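Local coordinates for periplasmic binding protein/LacI transcriptional regulator (Alkaliphilus metalliredigens, PDB 3CTP) that binds D-xylulofuranose in the cleft of its periplasmic-binding-protein-like core and probably acts as a LacI-family DNA-binding transcriptional regulator, at residues A[280-285]-A[315-320]. Residues are numbered along the deposited sequence; the frame is centred on the assembly and turned at random.
Sequences TTINQP and VKLIER. With XLF (beta-D-xylulofuranose), chain C.
T281 and I318 form an antiparallel hydrogen-bonded pair, with T281 N to I318 O 3.0 Å and I318 N to T281 O 2.8 Å, where strands 281-283 and 316-318 meet at 136°. In this periplasmic-binding-protein-like fold, 311-318 runs antiparallel to 281-283, whose other side bonds to the backbone at G265 and D267. Beyond T281, the next link uses a side chain: T280 OG1 accepts R320 N at 2.9 Å (N-H...O 160°). The chi1 of T280, -65°, sets OG1 beside its own backbone N and CG2 anti to that N, against I318 O and L317 CD1. T280 OG1 also bonds T323 OG1, so a valine here would probably leave R320 N without this acceptor and T323 OG1 without this hydroxyl partner. On the face of I282 and L317, the delta carbons I282 CD1 and L317 CD1 touch at 4.0 Å, while I282 CG2 packs on V315 CB at 3.6 Å. The other face carries T281, N283, K316 and I318: N283 CB has K316 CG alongside and I318 CG1 at 3.8 Å, and T281 CG2 meets the R320 guanidinium obliquely, 3.7 Å from R320 NH1. R320 NH1 and NH2 bond L279 O and N268 OD1, fixing that plane. Next along the chain, Q284 runs extended into the sugar pocket, its OE1 held by S154 and its NE2 bonded to D267 and, at 3.0 Å, to O3 of xylulofuranose.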
loop_
_atom_site.group_PDB
_atom_site.type_symbol
_atom_site.label_atom_id
_atom_site.label_comp_id
_atom_site.label_asym_id
_atom_site.label_seq_id
_atom_site.Cartn_x
_atom_site.Cartn_y
_atom_site.Cartn_z
ATOM N N THR A 280 -10.327 -3.113 -16.064
ATOM C CA THR A 280 -11.744 -2.791 -15.935
ATOM C C THR A 280 -12.191 -3.158 -14.527
ATOM O O THR A 280 -11.784 -4.200 -13.983
ATOM C CB THR A 280 -12.546 -3.591 -16.949
ATOM O OG1 THR A 280 -12.159 -3.161 -18.258
ATOM C CG2 THR A 280 -14.050 -3.394 -16.740
ATOM N N THR A 281 -13.007 -2.311 -13.923
ATOM C CA THR A 281 -13.296 -2.509 -12.499
ATOM C C THR A 281 -14.603 -1.828 -12.133
ATOM O O THR A 281 -15.244 -1.197 -12.967
ATOM C CB THR A 281 -12.118 -1.987 -11.631
ATOM O OG1 THR A 281 -12.321 -2.344 -10.250
ATOM C CG2 THR A 281 -12.007 -0.466 -11.764
ATOM N N ILE A 282 -15.022 -2.015 -10.892
ATOM C CA ILE A 282 -16.190 -1.346 -10.352
ATOM C C ILE A 282 -15.677 -0.345 -9.327
ATOM O O ILE A 282 -14.955 -0.685 -8.383
ATOM C CB ILE A 282 -17.122 -2.329 -9.615
ATOM C CG1 ILE A 282 -17.525 -3.502 -10.530
ATOM C CG2 ILE A 282 -18.365 -1.584 -9.089
ATOM C CD1 ILE A 282 -18.333 -3.074 -11.785
ATOM N N ASN A 283 -16.040 0.912 -9.521
ATOM C CA ASN A 283 -15.617 1.976 -8.631
ATOM C C ASN A 283 -16.292 1.957 -7.274
ATOM O O ASN A 283 -17.519 2.020 -7.205
ATOM C CB ASN A 283 -15.959 3.329 -9.290
ATOM C CG ASN A 283 -15.407 4.510 -8.525
ATOM O OD1 ASN A 283 -14.190 4.748 -8.537
ATOM N ND2 ASN A 283 -16.297 5.280 -7.870
ATOM N N GLN A 284 -15.497 1.919 -6.192
ATOM C CA GLN A 284 -16.006 2.339 -4.878
ATOM C C GLN A 284 -15.707 3.805 -4.659
ATOM O O GLN A 284 -14.562 4.246 -4.890
ATOM C CB GLN A 284 -15.324 1.556 -3.746
ATOM C CG GLN A 284 -15.651 0.088 -3.718
ATOM C CD GLN A 284 -15.380 -0.502 -2.348
ATOM O OE1 GLN A 284 -16.074 -0.176 -1.395
ATOM N NE2 GLN A 284 -14.398 -1.416 -2.251
ATOM N N PRO A 285 -16.720 4.588 -4.248
ATOM C CA PRO A 285 -16.525 6.040 -4.204
ATOM C C PRO A 285 -15.843 6.455 -2.915
ATOM O O PRO A 285 -16.501 6.807 -1.920
ATOM C CB PRO A 285 -17.953 6.595 -4.266
ATOM C CG PRO A 285 -18.809 5.499 -3.639
ATOM C CD PRO A 285 -18.128 4.186 -4.045
ATOM N N VAL A 315 -22.045 2.562 -6.717
ATOM C CA VAL A 315 -20.863 2.151 -7.492
ATOM C C VAL A 315 -21.117 2.325 -8.984
ATOM O O VAL A 315 -22.265 2.488 -9.419
ATOM C CB VAL A 315 -20.468 0.676 -7.198
ATOM C CG1 VAL A 315 -20.120 0.550 -5.709
ATOM C CG2 VAL A 315 -21.595 -0.257 -7.559
ATOM N N LYS A 316 -20.049 2.298 -9.765
ATOM C CA LYS A 316 -20.203 2.395 -11.211
ATOM C C LYS A 316 -19.092 1.653 -11.925
ATOM O O LYS A 316 -17.983 1.510 -11.402
ATOM C CB LYS A 316 -20.179 3.851 -11.635
ATOM C CG LYS A 316 -18.858 4.490 -11.411
ATOM C CD LYS A 316 -18.874 5.992 -11.698
ATOM C CE LYS A 316 -17.478 6.558 -11.423
ATOM N NZ LYS A 316 -17.521 7.945 -10.858
ATOM N N LEU A 317 -19.398 1.193 -13.132
ATOM C CA LEU A 317 -18.428 0.470 -13.946
ATOM C C LEU A 317 -17.382 1.418 -14.518
ATOM O O LEU A 317 -17.731 2.499 -15.036
ATOM C CB LEU A 317 -19.183 -0.197 -15.098
ATOM C CG LEU A 317 -18.310 -0.829 -16.167
ATOM C CD1 LEU A 317 -17.696 -2.082 -15.568
ATOM C CD2 LEU A 317 -19.194 -1.186 -17.357
ATOM N N ILE A 318 -16.108 1.027 -14.419
ATOM C CA ILE A 318 -15.012 1.784 -15.042
ATOM C C ILE A 318 -14.408 0.877 -16.115
ATOM O O ILE A 318 -13.746 -0.123 -15.798
ATOM C CB ILE A 318 -13.910 2.142 -14.021
ATOM C CG1 ILE A 318 -14.498 2.861 -12.806
ATOM C CG2 ILE A 318 -12.774 2.950 -14.703
ATOM C CD1 ILE A 318 -15.121 4.188 -13.110
ATOM N N GLU A 319 -14.679 1.167 -17.386
ATOM C CA GLU A 319 -14.213 0.288 -18.461
ATOM C C GLU A 319 -12.800 0.671 -18.854
ATOM O O GLU A 319 -12.553 1.829 -19.172
ATOM C CB GLU A 319 -15.118 0.427 -19.706
ATOM C CG GLU A 319 -16.473 -0.212 -19.582
ATOM C CD GLU A 319 -17.191 -0.265 -20.938
ATOM O OE1 GLU A 319 -16.698 -0.961 -21.870
ATOM O OE2 GLU A 319 -18.243 0.394 -21.056
ATOM N N ARG A 320 -11.881 -0.296 -18.816
ATOM C CA ARG A 320 -10.515 -0.069 -19.237
ATOM C C ARG A 320 -10.103 -1.139 -20.246
ATOM O O ARG A 320 -10.899 -1.482 -21.123
ATOM C CB ARG A 320 -9.576 -0.021 -18.044
ATOM C CG ARG A 320 -9.950 1.060 -17.032
ATOM C CD ARG A 320 -8.780 1.316 -16.113
ATOM N NE ARG A 320 -9.011 2.412 -15.175
ATOM C CZ ARG A 320 -9.107 2.247 -13.856
ATOM N NH1 ARG A 320 -9.045 1.023 -13.311
ATOM N NH2 ARG A 320 -9.259 3.310 -13.083
HETATM O O4 XLF C . -13.900 -6.285 1.685
HETATM C C4 XLF C . -13.770 -5.875 0.322
HETATM C C5 XLF C . -12.751 -6.794 -0.336
HETATM O O5 XLF C . -11.576 -6.002 -0.537
HETATM C C3 XLF C . -13.148 -4.491 0.230
HETATM O O3 XLF C . -14.107 -3.504 -0.173
HETATM C C2 XLF C . -12.093 -4.705 -0.821
HETATM O O2 XLF C . -12.675 -4.708 -2.140
HETATM C C1 XLF C . -10.965 -3.698 -0.733
HETATM O O1 XLF C . -9.947 -4.045 -1.684
#